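Local coordinates for concanavalin A-like lectin protein kinase family protein (Theobroma cacao, PDB 6CTH) that probably transfers phosphate from ATP to protein substrates as a plant kinase domain, captured here with an oxindole-type inhibitor and a magnesium ion, at residues Leu259-Leu262 against Val263-Leu267. Sequence-based numbering, arbitrary orientation.
Sequences LECL and VMVGL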
ATOM      1  N   LEU A 259     -10.470 -10.261 -14.122  1.00 44.51           N
ATOM      2  CA  LEU A 259      -9.998 -11.059 -13.000  1.00 42.90           C
ATOM      3  C   LEU A 259      -8.789 -11.861 -13.406  1.00 42.41           C
ATOM      4  O   LEU A 259      -7.817 -11.925 -12.669  1.00 40.79           O
ATOM      5  CB  LEU A 259     -11.076 -12.019 -12.461  1.00 44.51           C
ATOM      6  CG  LEU A 259     -10.595 -13.025 -11.418  1.00 43.76           C
ATOM      7  CD1 LEU A 259     -10.048 -12.382 -10.146  1.00 43.35           C
ATOM      8  CD2 LEU A 259     -11.758 -13.949 -11.087  1.00 45.24           C
ATOM      9  N   GLU A 260      -8.860 -12.498 -14.579  1.00 42.76           N
ATOM     10  CA  GLU A 260      -7.744 -13.240 -15.092  1.00 43.46           C
ATOM     11  C   GLU A 260      -6.527 -12.354 -15.207  1.00 42.25           C
ATOM     12  O   GLU A 260      -5.414 -12.745 -14.857  1.00 41.39           O
ATOM     13  CB  GLU A 260      -8.076 -13.807 -16.498  1.00 46.62           C
ATOM     14  CG  GLU A 260      -6.967 -14.630 -17.112  1.00 48.59           C
ATOM     15  CD  GLU A 260      -7.397 -15.253 -18.443  1.00 51.09           C
ATOM     16  OE1 GLU A 260      -7.754 -14.490 -19.356  1.00 52.23           O
ATOM     17  OE2 GLU A 260      -7.424 -16.486 -18.501  1.00 55.43           O
ATOM     18  N   CYS A 261      -6.754 -11.167 -15.740  1.00 40.71           N
ATOM     19  CA  CYS A 261      -5.667 -10.247 -15.992  1.00 40.28           C
ATOM     20  C   CYS A 261      -5.018  -9.834 -14.687  1.00 38.97           C
ATOM     21  O   CYS A 261      -3.799  -9.833 -14.584  1.00 38.89           O
ATOM     22  CB  CYS A 261      -6.183  -9.039 -16.725  1.00 40.41           C
ATOM     23  SG  CYS A 261      -4.835  -7.971 -17.253  1.00 40.75           S
ATOM     24  N   LEU A 262      -5.847  -9.504 -13.710  1.00 38.56           N
ATOM     25  CA  LEU A 262      -5.366  -9.117 -12.375  1.00 37.89           C
ATOM     26  C   LEU A 262      -4.573 -10.217 -11.730  1.00 37.56           C
ATOM     27  O   LEU A 262      -3.506  -9.965 -11.198  1.00 37.32           O
ATOM     28  CB  LEU A 262      -6.513  -8.655 -11.471  1.00 37.49           C
ATOM     29  CG  LEU A 262      -6.113  -8.108 -10.088  1.00 36.92           C
ATOM     30  CD1 LEU A 262      -5.123  -6.966 -10.193  1.00 37.69           C
ATOM     31  CD2 LEU A 262      -7.330  -7.619  -9.320  1.00 36.68           C
ATOM     32  N   VAL A 263      -5.075 -11.456 -11.785  1.00 37.28           N
ATOM     33  CA  VAL A 263      -4.355 -12.570 -11.187  1.00 36.89           C
ATOM     34  C   VAL A 263      -3.035 -12.825 -11.874  1.00 37.12           C
ATOM     35  O   VAL A 263      -2.040 -13.019 -11.210  1.00 36.09           O
ATOM     36  CB  VAL A 263      -5.231 -13.862 -11.175  1.00 37.63           C
ATOM     37  CG1 VAL A 263      -4.413 -15.087 -10.827  1.00 38.33           C
ATOM     38  CG2 VAL A 263      -6.361 -13.712 -10.172  1.00 37.22           C
ATOM     39  N   MET A 264      -3.015 -12.860 -13.208  1.00 38.34           N
ATOM     40  CA  MET A 264      -1.765 -13.140 -13.895  1.00 39.90           C
ATOM     41  C   MET A 264      -0.731 -12.018 -13.711  1.00 37.84           C
ATOM     42  O   MET A 264       0.463 -12.286 -13.566  1.00 37.68           O
ATOM     43  CB  MET A 264      -1.993 -13.523 -15.387  1.00 42.96           C
ATOM     44  CG  MET A 264      -2.556 -14.960 -15.575  1.00 46.11           C
ATOM     45  SD  MET A 264      -3.062 -15.024 -17.300  1.00 55.16           S
ATOM     46  CE  MET A 264      -1.502 -15.552 -17.999  1.00 54.19           C
ATOM     47  N   VAL A 265      -1.178 -10.767 -13.715  1.00 37.48           N
ATOM     48  CA  VAL A 265      -0.305  -9.624 -13.390  1.00 36.33           C
ATOM     49  C   VAL A 265       0.226  -9.775 -11.964  1.00 34.66           C
ATOM     50  O   VAL A 265       1.407  -9.604 -11.729  1.00 34.39           O
ATOM     51  CB  VAL A 265      -1.075  -8.297 -13.569  1.00 36.48           C
ATOM     52  CG1 VAL A 265      -0.425  -7.144 -12.823  1.00 36.98           C
ATOM     53  CG2 VAL A 265      -1.243  -8.009 -15.062  1.00 37.40           C
ATOM     54  N   GLY A 266      -0.640 -10.117 -11.028  1.00 34.18           N
ATOM     55  CA  GLY A 266      -0.186 -10.312  -9.653  1.00 33.74           C
ATOM     56  C   GLY A 266       0.917 -11.347  -9.498  1.00 33.82           C
ATOM     57  O   GLY A 266       1.912 -11.131  -8.810  1.00 32.98           O
ATOM     58  N   LEU A 267       0.739 -12.508 -10.141  1.00 35.17           N
ATOM     59  CA  LEU A 267       1.763 -13.565 -10.054  1.00 35.07           C
ATOM     60  C   LEU A 267       3.066 -13.154 -10.724  1.00 34.83           C
ATOM     61  O   LEU A 267       4.139 -13.439 -10.242  1.00 35.21           O
ATOM     62  CB  LEU A 267       1.194 -14.876 -10.667  1.00 35.81           C
ATOM     63  CG  LEU A 267      -0.038 -15.473  -9.980  1.00 36.58           C
ATOM     64  CD1 LEU A 267      -0.564 -16.612 -10.827  1.00 38.45           C
ATOM     65  CD2 LEU A 267       0.343 -15.914  -8.578  1.00 36.48           C
TER
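Val263 N donates to Leu259 O over 2.9 Å, and Met264 to Glu260, Val265 to Cys261 and Gly266 to Leu262 repeat the same i to i+4 bond, holding about two and a half turns of continuous alpha-helix. The N-H groups point almost straight at their acceptors in the first three, while the last, from Gly266 N to Leu262 O, is a little more bent at 158°. Leu267 N continues the ladder to Val263 O.

Side chains four residues apart run along the helix surface above these bonds. Leu259 and Val263 run in the same direction, flank to flank, Leu259 CD1 resting 3.9 Å from Val263 CG2. Val263 CG2 is set beside its own backbone N, while CG1 is anti to it (chi1 168°), and CG2 therefore also leans on the carbonyl of the preceding turn, 3.4 Å from Leu259 O. Val265 repeats this posture on nearly the opposite side of the helix, its CG2 3.2 Å from Cys261 O and 4.2 Å from Cys261 SG. Glu260, partly exposed, runs alongside the buried Met264: the aliphatic Glu260 CG meets Met264 SD at 3.9 Å. Here Met264 CG is anti to its carbonyl carbon (chi1 -75°), which sets it beside the backbone N and near Glu260 O, and the extended chi2 then carries SD outward alongside the stem of the glutamate.

Helix 256-269 lies in the largely helical C-lobe of the kinase fold, far from the inhibitor pocket. Leu259 and Leu262 meet Trp112 of helix 112-132, with Cys261 and Leu262 reaching Tyr116 and Val119 respectively. Val265 packs against Val283, Val286 and Leu287 of helix 280-287, whereas Val263 and Met264 turn to Val233 and Tyr237 of helix 229-238.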